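Local coordinates for Glyoxalase/bleomycin resistance protein/dioxygenase (PDB 4N04) that has no established specific role but belongs to the glyoxalase/bleomycin resistance/dioxygenase superfamily and may act as a dioxygenase, at residues Ala10-Gly15 with Ser107-Gly112; Ala22-Leu27 with Arg49-Val54; Ala30-Tyr35 with Thr39-Gln44; Gln89-Tyr92 with Val96-Val99. The protein carries 1 engineered substitution. All blocks are in the same frame, centred on the assembly; numbering follows the deposited sequence.

Contact 1. Residues Ala10-Gly15 with Ser107-Gly112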
loop_
_atom_site.group_PDB
_atom_site.type_symbol
_atom_site.label_atom_id
_atom_site.label_comp_id
_atom_site.label_asym_id
_atom_site.label_seq_id
_atom_site.Cartn_x
_atom_site.Cartn_y
_atom_site.Cartn_z
ATOM N N ALA A 10 6.424 -7.324 3.229
ATOM C CA ALA A 10 6.932 -6.087 2.649
ATOM C C ALA A 10 6.716 -4.947 3.643
ATOM O O ALA A 10 5.573 -4.642 3.994
ATOM C CB ALA A 10 6.245 -5.788 1.313
ATOM N N GLY A 11 7.807 -4.330 4.103
ATOM C CA GLY A 11 7.727 -3.304 5.133
ATOM C C GLY A 11 7.796 -1.851 4.675
ATOM O O GLY A 11 8.415 -1.513 3.664
ATOM N N VAL A 12 7.147 -0.974 5.428
ATOM C CA VAL A 12 7.211 0.450 5.163
ATOM C C VAL A 12 7.468 1.172 6.473
ATOM O O VAL A 12 6.707 1.039 7.419
ATOM C CB VAL A 12 5.893 0.987 4.541
ATOM C CG1 VAL A 12 5.993 2.490 4.318
ATOM C CG2 VAL A 12 5.565 0.263 3.222
ATOM N N ALA A 13 8.553 1.926 6.552
ATOM C CA ALA A 13 8.771 2.756 7.722
ATOM C C ALA A 13 7.903 4.011 7.622
ATOM O O ALA A 13 7.859 4.663 6.565
ATOM C CB ALA A 13 10.249 3.131 7.849
ATOM N N VAL A 14 7.226 4.367 8.709
ATOM C CA VAL A 14 6.420 5.589 8.717
ATOM C C VAL A 14 6.790 6.578 9.842
ATOM O O VAL A 14 7.462 6.219 10.817
ATOM C CB VAL A 14 4.903 5.274 8.767
ATOM C CG1 VAL A 14 4.523 4.265 7.668
ATOM C CG2 VAL A 14 4.511 4.760 10.142
ATOM N N GLY A 15 6.354 7.822 9.672
ATOM C CA GLY A 15 6.563 8.862 10.668
ATOM C C GLY A 15 5.514 8.826 11.769
ATOM O O GLY A 15 5.727 8.236 12.819
ATOM N N SER A 107 6.424 7.623 0.785
ATOM C CA SER A 107 6.737 6.316 0.233
ATOM C C SER A 107 5.793 6.010 -0.932
ATOM O O SER A 107 4.658 6.494 -0.965
ATOM C CB SER A 107 6.639 5.234 1.299
ATOM O OG SER A 107 7.763 5.262 2.144
ATOM N N GLU A 108 6.274 5.211 -1.881
ATOM C CA GLU A 108 5.531 4.898 -3.101
ATOM C C GLU A 108 4.922 3.507 -3.045
ATOM O O GLU A 108 5.634 2.514 -2.905
ATOM C CB GLU A 108 6.454 4.993 -4.321
ATOM C CG GLU A 108 7.033 6.381 -4.552
ATOM C CD GLU A 108 8.113 6.426 -5.644
ATOM O OE1 GLU A 108 8.397 5.376 -6.257
ATOM O OE2 GLU A 108 8.686 7.515 -5.886
ATOM N N ILE A 109 3.602 3.444 -3.142
ATOM C CA ILE A 109 2.913 2.169 -3.251
ATOM C C ILE A 109 2.280 2.075 -4.629
ATOM O O ILE A 109 1.298 2.764 -4.911
ATOM C CB ILE A 109 1.785 2.024 -2.192
ATOM C CG1 ILE A 109 2.272 2.483 -0.823
ATOM C CG2 ILE A 109 1.286 0.593 -2.135
ATOM C CD1 ILE A 109 3.345 1.601 -0.238
ATOM N N ALA A 110 2.832 1.223 -5.484
ATOM C CA ALA A 110 2.325 1.101 -6.845
ATOM C C ALA A 110 1.466 -0.142 -7.061
ATOM O O ALA A 110 1.700 -1.202 -6.465
ATOM C CB ALA A 110 3.462 1.151 -7.860
ATOM N N PHE A 111 0.463 0.016 -7.919
ATOM C CA PHE A 111 -0.441 -1.061 -8.284
ATOM C C PHE A 111 -0.457 -1.209 -9.783
ATOM O O PHE A 111 -0.760 -0.263 -10.511
ATOM C CB PHE A 111 -1.853 -0.764 -7.804
ATOM C CG PHE A 111 -2.002 -0.770 -6.317
ATOM C CD1 PHE A 111 -2.403 -1.916 -5.656
ATOM C CD2 PHE A 111 -1.753 0.375 -5.580
ATOM C CE1 PHE A 111 -2.550 -1.924 -4.286
ATOM C CE2 PHE A 111 -1.899 0.379 -4.206
ATOM C CZ PHE A 111 -2.296 -0.775 -3.552
ATOM N N GLY A 112 -0.128 -2.406 -10.246
ATOM C CA GLY A 112 -0.138 -2.695 -11.663
ATOM C C GLY A 112 -1.098 -3.815 -11.997
ATOM O O GLY A 112 -1.801 -4.332 -11.128
HETATM O O HOH W 1 6.556 6.020 4.553
#
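Ser107 faces Val12 where the strand holding Ala10-Val14 comes near the start of the strand that continues through Gly112, their CA atoms still 7.7 Å apart. This is no sheet pairing: the two backbones are too far apart to bond directly, and the gap is spanned by side chains and one water. Ser107 OG donates to that water at 2.8 Å. The water in turn donates to Ala13 O, also at 2.8 Å, so a strand carbonyl in the first segment is tied to the loop leading into the second. The same OG accepts the backbone N-H of Ala63, so the buried hydroxyl both donates and accepts. Asp103 OD1 accepts the N-H of Ser107. Beside the hydroxyl, Val12 CG1 packs 3.9 Å from Ser107 OG.

Two residues on, the CB of Ile109 sets off obliquely, but the folded side chain carries CD1 back to within 4.3 Å of Val12 CG2. Val12 therefore works as a fork: with CG1 opposite its own N (chi1 178°), one methyl goes to the serine and the other to the isoleucine. Tyr24 of helix 17-28 lies against both Val12 and Ile109. Farther along the strand, Phe111 packs on Leu27 and Leu67. The small buried area, 96 Å² in all, marks a light seam between two separate sheets, each of strand order 1-4-3-2, the paired beta-alpha-beta-beta-beta architecture of the vicinal oxygen chelate superfamily.

Contact 2. Residues Ala22-Leu27 with Arg49-Val54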
loop_
_atom_site.group_PDB
_atom_site.type_symbol
_atom_site.label_atom_id
_atom_site.label_comp_id
_atom_site.label_asym_id
_atom_site.label_seq_id
_atom_site.Cartn_x
_atom_site.Cartn_y
_atom_site.Cartn_z
ATOM N N ALA A 22 -4.307 5.156 9.191
ATOM C CA ALA A 22 -5.530 5.642 8.577
ATOM C C ALA A 22 -5.431 5.531 7.057
ATOM O O ALA A 22 -6.300 4.940 6.397
ATOM C CB ALA A 22 -5.781 7.076 8.986
ATOM N N TRP A 23 -4.351 6.088 6.512
ATOM C CA TRP A 23 -4.137 6.111 5.074
ATOM C C TRP A 23 -4.073 4.712 4.469
ATOM O O TRP A 23 -4.767 4.430 3.496
ATOM C CB TRP A 23 -2.881 6.905 4.736
ATOM C CG TRP A 23 -2.709 7.134 3.275
ATOM C CD1 TRP A 23 -3.213 8.169 2.544
ATOM C CD2 TRP A 23 -1.983 6.308 2.356
ATOM N NE1 TRP A 23 -2.851 8.037 1.227
ATOM C CE2 TRP A 23 -2.091 6.906 1.085
ATOM C CE3 TRP A 23 -1.255 5.119 2.483
ATOM C CZ2 TRP A 23 -1.498 6.357 -0.049
ATOM C CZ3 TRP A 23 -0.667 4.576 1.350
ATOM C CH2 TRP A 23 -0.798 5.193 0.105
ATOM N N TYR A 24 -3.265 3.827 5.034
ATOM C CA TYR A 24 -3.173 2.476 4.485
ATOM C C TYR A 24 -4.500 1.722 4.588
ATOM O O TYR A 24 -4.826 0.896 3.731
ATOM C CB TYR A 24 -2.022 1.687 5.131
ATOM C CG TYR A 24 -0.659 2.060 4.575
ATOM C CD1 TYR A 24 -0.119 1.378 3.486
ATOM C CD2 TYR A 24 0.066 3.108 5.119
ATOM C CE1 TYR A 24 1.120 1.724 2.960
ATOM C CE2 TYR A 24 1.280 3.467 4.619
ATOM C CZ TYR A 24 1.819 2.775 3.530
ATOM O OH TYR A 24 3.043 3.138 3.035
ATOM N N ARG A 25 -5.264 2.014 5.636
ATOM C CA ARG A 25 -6.593 1.433 5.801
ATOM C C ARG A 25 -7.479 1.828 4.618
ATOM O O ARG A 25 -8.049 0.966 3.933
ATOM C CB ARG A 25 -7.228 1.898 7.112
ATOM C CG ARG A 25 -8.040 0.823 7.814
ATOM C CD ARG A 25 -9.171 1.430 8.636
ATOM N NE ARG A 25 -8.698 2.470 9.543
ATOM C CZ ARG A 25 -8.246 2.232 10.770
ATOM N NH1 ARG A 25 -8.202 0.986 11.227
ATOM N NH2 ARG A 25 -7.835 3.237 11.541
ATOM N N SER A 26 -7.579 3.134 4.377
ATOM C CA SER A 26 -8.317 3.649 3.229
ATOM C C SER A 26 -7.860 3.012 1.919
ATOM O O SER A 26 -8.676 2.526 1.143
ATOM C CB SER A 26 -8.176 5.165 3.143
ATOM O OG SER A 26 -8.715 5.797 4.296
ATOM N N LEU A 27 -6.555 3.008 1.681
ATOM C CA LEU A 27 -6.029 2.517 0.425
ATOM C C LEU A 27 -6.398 1.052 0.216
ATOM O O LEU A 27 -6.936 0.679 -0.830
ATOM C CB LEU A 27 -4.502 2.705 0.360
ATOM C CG LEU A 27 -3.788 2.033 -0.815
ATOM C CD1 LEU A 27 -4.072 2.788 -2.108
ATOM C CD2 LEU A 27 -2.299 1.930 -0.575
ATOM N N ARG A 49 1.754 -13.231 1.352
ATOM C CA ARG A 49 2.041 -11.884 0.873
ATOM C C ARG A 49 1.446 -10.868 1.823
ATOM O O ARG A 49 0.236 -10.630 1.806
ATOM C CB ARG A 49 1.447 -11.658 -0.512
ATOM C CG ARG A 49 2.204 -12.300 -1.643
ATOM C CD ARG A 49 1.832 -13.730 -1.823
ATOM N NE ARG A 49 0.453 -13.903 -2.244
ATOM C CZ ARG A 49 0.088 -14.724 -3.221
ATOM N NH1 ARG A 49 1.008 -15.420 -3.874
ATOM N NH2 ARG A 49 -1.182 -14.837 -3.550
ATOM N N LEU A 50 2.290 -10.263 2.647
ATOM C CA LEU A 50 1.804 -9.348 3.668
ATOM C C LEU A 50 2.512 -8.014 3.568
ATOM O O LEU A 50 3.638 -7.931 3.085
ATOM C CB LEU A 50 1.995 -9.936 5.068
ATOM C CG LEU A 50 1.459 -11.355 5.282
ATOM C CD1 LEU A 50 2.524 -12.398 4.977
ATOM C CD2 LEU A 50 0.932 -11.533 6.692
ATOM N N LEU A 51 1.836 -6.970 4.024
ATOM C CA LEU A 51 2.392 -5.633 4.047
ATOM C C LEU A 51 2.339 -5.150 5.482
ATOM O O LEU A 51 1.318 -5.318 6.156
ATOM C CB LEU A 51 1.553 -4.709 3.167
ATOM C CG LEU A 51 1.831 -3.203 3.256
ATOM C CD1 LEU A 51 3.181 -2.868 2.639
ATOM C CD2 LEU A 51 0.715 -2.399 2.588
ATOM N N TYR A 52 3.428 -4.559 5.965
ATOM C CA TYR A 52 3.402 -3.965 7.294
ATOM C C TYR A 52 3.990 -2.557 7.376
ATOM O O TYR A 52 4.928 -2.217 6.657
ATOM C CB TYR A 52 4.042 -4.892 8.338
ATOM C CG TYR A 52 5.547 -5.002 8.273
ATOM C CD1 TYR A 52 6.357 -4.225 9.097
ATOM C CD2 TYR A 52 6.162 -5.895 7.402
ATOM C CE1 TYR A 52 7.745 -4.330 9.048
ATOM C CE2 TYR A 52 7.548 -6.014 7.352
ATOM C CZ TYR A 52 8.334 -5.229 8.172
ATOM O OH TYR A 52 9.710 -5.338 8.112
ATOM N N ILE A 53 3.415 -1.746 8.257
ATOM C CA ILE A 53 3.959 -0.435 8.574
ATOM C C ILE A 53 4.487 -0.429 10.006
ATOM O O ILE A 53 3.945 -1.091 10.892
ATOM C CB ILE A 53 2.907 0.672 8.402
ATOM C CG1 ILE A 53 1.742 0.447 9.374
ATOM C CG2 ILE A 53 2.403 0.706 6.973
ATOM C CD1 ILE A 53 0.652 1.505 9.300
ATOM N N VAL A 54 5.556 0.318 10.237
ATOM C CA VAL A 54 6.104 0.434 11.578
ATOM C C VAL A 54 6.597 1.858 11.752
ATOM O O VAL A 54 7.083 2.462 10.805
ATOM C CB VAL A 54 7.261 -0.565 11.805
ATOM C CG1 VAL A 54 8.294 -0.448 10.701
ATOM C CG2 VAL A 54 7.900 -0.357 13.183
#
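The Tyr24 ring is sandwiched: Ile53 CG2 lies over one face and Trp23 CE3 over the other. The isoleucine methyl makes a CH-pi contact, 3.9 Å from the Tyr24 ring centroid and 14° off the normal, displaced slightly toward the rim where CD2 and CE2 lie. On the opposite face Trp23 CE3 sits above the ring centre, 3.5 Å from the Tyr24 plane. Seen from the indole, Tyr24 CD2 lies at its edge, in plane, so the neighbouring residue of the helix meets the phenol with its rim. Leu51 reaches the ring obliquely, its CD2 4.0 Å from Tyr24 CD1, and the two side chains cross at about a right angle.

Ile53 has CG1 wedged between its N and carbonyl carbon (chi1 62°); this puts CG2, the shorter branch, over the ring while the longer branch goes elsewhere. Leu51 and Ile53, two apart on the strand, both send CB toward the helix, and within residues 22-27 both meet Tyr24. All three are buried. The phenol OH, at the polar end of this apolar cluster, is hydrogen-bonded to Asp103 OD2, outside both segments.

Helix 17-28 packs on the sheet face that carries Leu51 and Ile53. Tyr24 also touches Trp43 of strand 40-46, next to strand 49-55, while Leu27, one turn along, turns to Ile109 and Phe111 of strand 108-113 in the second sheet.

Contact 3. Residues Ala30-Tyr35 with Thr39-Gln44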
loop_
_atom_site.group_PDB
_atom_site.type_symbol
_atom_site.label_atom_id
_atom_site.label_comp_id
_atom_site.label_asym_id
_atom_site.label_seq_id
_atom_site.Cartn_x
_atom_site.Cartn_y
_atom_site.Cartn_z
ATOM N N ALA A 30 -9.165 -2.423 4.051
ATOM C CA ALA A 30 -9.252 -3.467 5.052
ATOM C C ALA A 30 -8.562 -2.983 6.300
ATOM O O ALA A 30 -7.782 -2.036 6.266
ATOM C CB ALA A 30 -8.619 -4.752 4.561
ATOM N N GLU A 31 -8.882 -3.630 7.407
ATOM C CA GLU A 31 -8.277 -3.338 8.689
ATOM C C GLU A 31 -7.057 -4.216 8.794
ATOM O O GLU A 31 -6.992 -5.265 8.144
ATOM C CB GLU A 31 -9.263 -3.694 9.808
ATOM C CG GLU A 31 -10.458 -2.771 9.878
ATOM C CD GLU A 31 -10.179 -1.553 10.729
ATOM O OE1 GLU A 31 -9.188 -1.591 11.495
ATOM O OE2 GLU A 31 -10.947 -0.568 10.633
ATOM N N PRO A 32 -6.079 -3.793 9.599
ATOM C CA PRO A 32 -4.891 -4.612 9.827
ATOM C C PRO A 32 -5.289 -6.020 10.246
ATOM O O PRO A 32 -6.218 -6.173 11.036
ATOM C CB PRO A 32 -4.211 -3.895 10.985
ATOM C CG PRO A 32 -4.575 -2.477 10.785
ATOM C CD PRO A 32 -5.960 -2.462 10.211
ATOM N N THR A 33 -4.620 -7.034 9.712
ATOM C CA THR A 33 -4.833 -8.400 10.176
ATOM C C THR A 33 -4.412 -8.582 11.649
ATOM O O THR A 33 -5.046 -9.328 12.385
ATOM C CB THR A 33 -4.105 -9.406 9.279
ATOM O OG1 THR A 33 -4.547 -9.242 7.922
ATOM C CG2 THR A 33 -4.366 -10.830 9.732
ATOM N N PHE A 34 -3.353 -7.900 12.075
ATOM C CA PHE A 34 -2.955 -7.867 13.483
ATOM C C PHE A 34 -1.936 -6.779 13.768
ATOM O O PHE A 34 -1.306 -6.256 12.844
ATOM C CB PHE A 34 -2.418 -9.218 13.966
ATOM C CG PHE A 34 -1.233 -9.733 13.198
ATOM C CD1 PHE A 34 0.053 -9.635 13.729
ATOM C CD2 PHE A 34 -1.403 -10.358 11.963
ATOM C CE1 PHE A 34 1.159 -10.131 13.030
ATOM C CE2 PHE A 34 -0.309 -10.860 11.256
ATOM C CZ PHE A 34 0.979 -10.742 11.790
ATOM N N TYR A 35 -1.781 -6.447 15.050
ATOM C CA TYR A 35 -0.758 -5.503 15.498
ATOM C C TYR A 35 0.303 -6.202 16.342
ATOM O O TYR A 35 0.077 -6.479 17.508
ATOM C CB TYR A 35 -1.359 -4.371 16.330
ATOM C CG TYR A 35 -2.431 -3.560 15.655
ATOM C CD1 TYR A 35 -2.186 -2.261 15.239
ATOM C CD2 TYR A 35 -3.693 -4.088 15.443
ATOM C CE1 TYR A 35 -3.168 -1.508 14.626
ATOM C CE2 TYR A 35 -4.682 -3.350 14.827
ATOM C CZ TYR A 35 -4.420 -2.060 14.426
ATOM O OH TYR A 35 -5.418 -1.331 13.818
ATOM N N THR A 39 2.891 0.501 17.615
ATOM C CA THR A 39 3.170 1.266 16.408
ATOM C C THR A 39 3.589 0.370 15.226
ATOM O O THR A 39 4.507 0.689 14.473
ATOM C CB THR A 39 4.173 2.400 16.675
ATOM O OG1 THR A 39 5.331 1.872 17.324
ATOM C CG2 THR A 39 3.536 3.446 17.578
ATOM N N GLU A 40 2.865 -0.736 15.067
ATOM C CA GLU A 40 3.101 -1.694 14.000
ATOM C C GLU A 40 1.816 -2.379 13.590
ATOM O O GLU A 40 1.095 -2.921 14.420
ATOM C CB GLU A 40 4.085 -2.758 14.443
ATOM C CG GLU A 40 5.346 -2.744 13.654
ATOM C CD GLU A 40 6.109 -4.042 13.741
ATOM O OE1 GLU A 40 6.964 -4.167 14.648
ATOM O OE2 GLU A 40 5.848 -4.927 12.896
ATOM N N ALA A 41 1.540 -2.366 12.295
ATOM C CA ALA A 41 0.338 -2.983 11.773
ATOM C C ALA A 41 0.691 -3.820 10.550
ATOM O O ALA A 41 1.444 -3.377 9.679
ATOM C CB ALA A 41 -0.680 -1.914 11.422
ATOM N N VAL A 42 0.145 -5.028 10.501
ATOM C CA VAL A 42 0.380 -5.981 9.430
ATOM C C VAL A 42 -0.927 -6.277 8.696
ATOM O O VAL A 42 -1.946 -6.550 9.327
ATOM C CB VAL A 42 0.896 -7.311 10.002
ATOM C CG1 VAL A 42 1.074 -8.345 8.906
ATOM C CG2 VAL A 42 2.184 -7.101 10.762
ATOM N N TRP A 43 -0.905 -6.199 7.369
ATOM C CA TRP A 43 -2.032 -6.638 6.557
ATOM C C TRP A 43 -1.640 -7.897 5.822
ATOM O O TRP A 43 -0.610 -7.934 5.143
ATOM C CB TRP A 43 -2.412 -5.610 5.499
ATOM C CG TRP A 43 -3.126 -4.413 5.982
ATOM C CD1 TRP A 43 -4.458 -4.166 5.881
ATOM C CD2 TRP A 43 -2.550 -3.263 6.603
ATOM N NE1 TRP A 43 -4.756 -2.938 6.410
ATOM C CE2 TRP A 43 -3.602 -2.362 6.867
ATOM C CE3 TRP A 43 -1.247 -2.908 6.972
ATOM C CZ2 TRP A 43 -3.395 -1.127 7.478
ATOM C CZ3 TRP A 43 -1.042 -1.683 7.584
ATOM C CH2 TRP A 43 -2.109 -0.805 7.827
ATOM N N GLN A 44 -2.465 -8.929 5.943
ATOM C CA GLN A 44 -2.342 -10.054 5.040
ATOM C C GLN A 44 -3.159 -9.739 3.808
ATOM O O GLN A 44 -4.378 -9.584 3.889
ATOM C CB GLN A 44 -2.840 -11.343 5.665
ATOM C CG GLN A 44 -2.757 -12.492 4.694
ATOM C CD GLN A 44 -2.688 -13.813 5.399
ATOM O OE1 GLN A 44 -1.992 -13.953 6.403
ATOM N NE2 GLN A 44 -3.422 -14.793 4.894
#
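Thr33 OG1 accepts the N-H of Gln44 at 2.9 Å in a nearly straight bond (170°), a side chain standing in for a strand carbonyl. The next regular bond is Val42 N to Phe34 O, 3.0 Å long. Between them Val42 O faces two donors, both weakly: Thr33 N at 2.7 Å, badly bent, and Phe34 N at 3.4 Å. Two residues opposite one is a classic beta bulge, set where the segment Ala30-Tyr35 joins the hairpin. Farther out, Trp43 NE1 donates to Ala30 O at 3.2 Å; the acceptor lies in the indole plane, but the N-H comes from above the carbonyl plane, 64° out of it.

With its N-H held there, the indole lies beside Pro32. Pro32 CA rests over the five-membered ring of Trp43, a CH-pi contact 3.9 Å from its centroid, and Pro32 CG packs on CZ2. Val42 CB lies over one face of the Phe34 ring, 4.0 Å from its centroid; Val42 CG1 comes nearest Phe34 CE2 (3.7 Å) and CG2 nearest CE1, both just outside the ring's outline. Phe34 chi1, 58°, places the ring between its N and carbonyl carbon, beside its cross-strand partner Val42. Glu31 OE1 is salt-bridged to Arg25 NH1 of helix 17-28.

The well-aligned bonds to Thr33 OG1 and Phe34 O thus flank the weak, shared ones at Val42 O, and the buried indole N-H of Trp43 finds its acceptor in a loop carbonyl.

Contact 4. Residues Gln89-Tyr92 with Val96-Val99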
loop_
_atom_site.group_PDB
_atom_site.type_symbol
_atom_site.label_atom_id
_atom_site.label_comp_id
_atom_site.label_asym_id
_atom_site.label_seq_id
_atom_site.Cartn_x
_atom_site.Cartn_y
_atom_site.Cartn_z
ATOM N N GLN A 89 -0.713 8.145 -12.804
ATOM C CA GLN A 89 -1.127 7.003 -13.631
ATOM C C GLN A 89 -0.356 6.898 -14.948
ATOM O O GLN A 89 -0.393 7.799 -15.775
ATOM C CB GLN A 89 -2.607 7.060 -13.948
ATOM C CG GLN A 89 -3.486 6.671 -12.786
ATOM C CD GLN A 89 -4.897 6.348 -13.220
ATOM O OE1 GLN A 89 -5.106 5.654 -14.225
ATOM N NE2 GLN A 89 -5.879 6.855 -12.473
ATOM N N GLU A 90 0.331 5.780 -15.143
ATOM C CA GLU A 90 1.069 5.536 -16.369
ATOM C C GLU A 90 0.326 4.466 -17.153
ATOM O O GLU A 90 0.053 3.385 -16.641
ATOM C CB GLU A 90 2.494 5.062 -16.063
ATOM C CG GLU A 90 3.294 5.988 -15.160
ATOM C CD GLU A 90 4.730 5.513 -14.914
ATOM O OE1 GLU A 90 5.506 5.421 -15.894
ATOM O OE2 GLU A 90 5.085 5.240 -13.740
ATOM N N THR A 91 -0.008 4.761 -18.397
ATOM C CA THR A 91 -0.599 3.749 -19.258
ATOM C C THR A 91 0.366 3.435 -20.386
ATOM O O THR A 91 0.652 4.286 -21.205
ATOM C CB THR A 91 -1.944 4.220 -19.839
ATOM O OG1 THR A 91 -2.679 4.935 -18.830
ATOM C CG2 THR A 91 -2.754 3.027 -20.294
ATOM N N TYR A 92 0.904 2.228 -20.412
ATOM C CA TYR A 92 1.829 1.868 -21.474
ATOM C C TYR A 92 1.064 1.453 -22.725
ATOM O O TYR A 92 -0.171 1.393 -22.715
ATOM C CB TYR A 92 2.793 0.775 -21.023
ATOM C CG TYR A 92 3.622 1.154 -19.818
ATOM C CD1 TYR A 92 4.796 1.896 -19.955
ATOM C CD2 TYR A 92 3.231 0.771 -18.540
ATOM C CE1 TYR A 92 5.561 2.245 -18.844
ATOM C CE2 TYR A 92 3.985 1.114 -17.419
ATOM C CZ TYR A 92 5.151 1.848 -17.573
ATOM O OH TYR A 92 5.891 2.180 -16.448
ATOM N N VAL A 96 -1.608 -1.696 -20.369
ATOM C CA VAL A 96 -1.277 -2.034 -18.992
ATOM C C VAL A 96 -0.962 -0.788 -18.179
ATOM O O VAL A 96 -0.083 -0.008 -18.537
ATOM C CB VAL A 96 -0.088 -2.991 -18.903
ATOM C CG1 VAL A 96 0.596 -2.865 -17.541
ATOM C CG2 VAL A 96 -0.550 -4.413 -19.152
ATOM N N ARG A 97 -1.687 -0.612 -17.085
ATOM C CA ARG A 97 -1.458 0.524 -16.210
ATOM C C ARG A 97 -0.576 0.196 -15.016
ATOM O O ARG A 97 -0.569 -0.923 -14.509
ATOM C CB ARG A 97 -2.780 1.090 -15.698
ATOM C CG ARG A 97 -3.651 1.717 -16.755
ATOM C CD ARG A 97 -5.041 1.911 -16.199
ATOM N NE ARG A 97 -5.731 0.634 -16.076
ATOM C CZ ARG A 97 -6.850 0.453 -15.382
ATOM N NH1 ARG A 97 -7.402 1.469 -14.736
ATOM N NH2 ARG A 97 -7.412 -0.748 -15.328
ATOM N N LYS A 98 0.174 1.200 -14.585
ATOM C CA LYS A 98 0.749 1.222 -13.259
ATOM C C LYS A 98 0.220 2.492 -12.610
ATOM O O LYS A 98 0.328 3.572 -13.189
ATOM C CB LYS A 98 2.275 1.255 -13.334
ATOM C CG LYS A 98 2.974 1.354 -11.981
ATOM C CD LYS A 98 4.470 1.485 -12.179
ATOM C CE LYS A 98 5.145 2.224 -11.035
ATOM N NZ LYS A 98 6.524 2.648 -11.419
ATOM N N VAL A 99 -0.384 2.382 -11.431
ATOM C CA VAL A 99 -0.746 3.601 -10.716
ATOM C C VAL A 99 -0.042 3.707 -9.373
ATOM O O VAL A 99 0.060 2.737 -8.618
ATOM C CB VAL A 99 -2.287 3.850 -10.628
ATOM C CG1 VAL A 99 -3.077 2.841 -11.495
ATOM C CG2 VAL A 99 -2.760 3.876 -9.204
HETATM O O HOH W 2 2.369 5.135 -12.149
#
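Lys98 has CG opposite its backbone N (chi1 177°) and stays extended to NZ, whereas Glu90 turns CG beside its N (chi1 -55°); as a cross-strand pair they run alongside each other on one face of a beta hairpin. Glu90 OE2 and Lys98 NZ end 3.8 Å apart, a long salt bridge. A water lies 3.1 Å from Glu90 OE2 and 2.8 Å from Lys98 O, and may link the carboxylate to the backbone.

The strands run antiparallel, 169° between their directions. Glu90 and Lys98 form the hydrogen-bonded pair: Glu90 N donates to Lys98 O at 2.9 Å, and Lys98 N returns a bond to Glu90 O. Gln89 with Val99 and Thr91 with Arg97 are the non-hydrogen-bonded pairs, whose side chains share the other face. There Gln89 CG packs 3.7 Å from Val99 CB, and Thr91 CG2 touches Arg97 CG at 3.9 Å, the side chains lying side by side. The guanidinium of Arg97 reaches beyond the hairpin to salt bridges with Asp73 and Glu113, while helix 72-81 packs on Val99 and on Arg97.

At the turn end Tyr92 N bonds to Val96 O, and that same oxygen sits near the plane of the Tyr92 ring, at its edge, 3.4 Å from CD2.

Overall arrangement
Contacts 1, 2 and 3 cluster round the first sheet: centres of contacts 1 and 2 are 8 Å apart and those of 2 and 3 are 7 Å apart. Strand bonds join them, Val12 N to Tyr52 O at 2.8 Å and Trp43 N to Leu51 O at 2.7 Å, and Arg25 NH1 is salt-bridged to Glu31 OE1 at 2.8 Å. Contact 4 belongs to the second sheet, about 28 Å from contact 3 between centres; Val99 N to Phe111 O links it to contact 1, which spans the two sheets. Glu40 OE2 in contact 3 is hydrogen-bonded to N of a 2-[N-cyclohexylamino]ethane sulfonic acid, probably from the crystallisation liquor, which does not itself identify an active site.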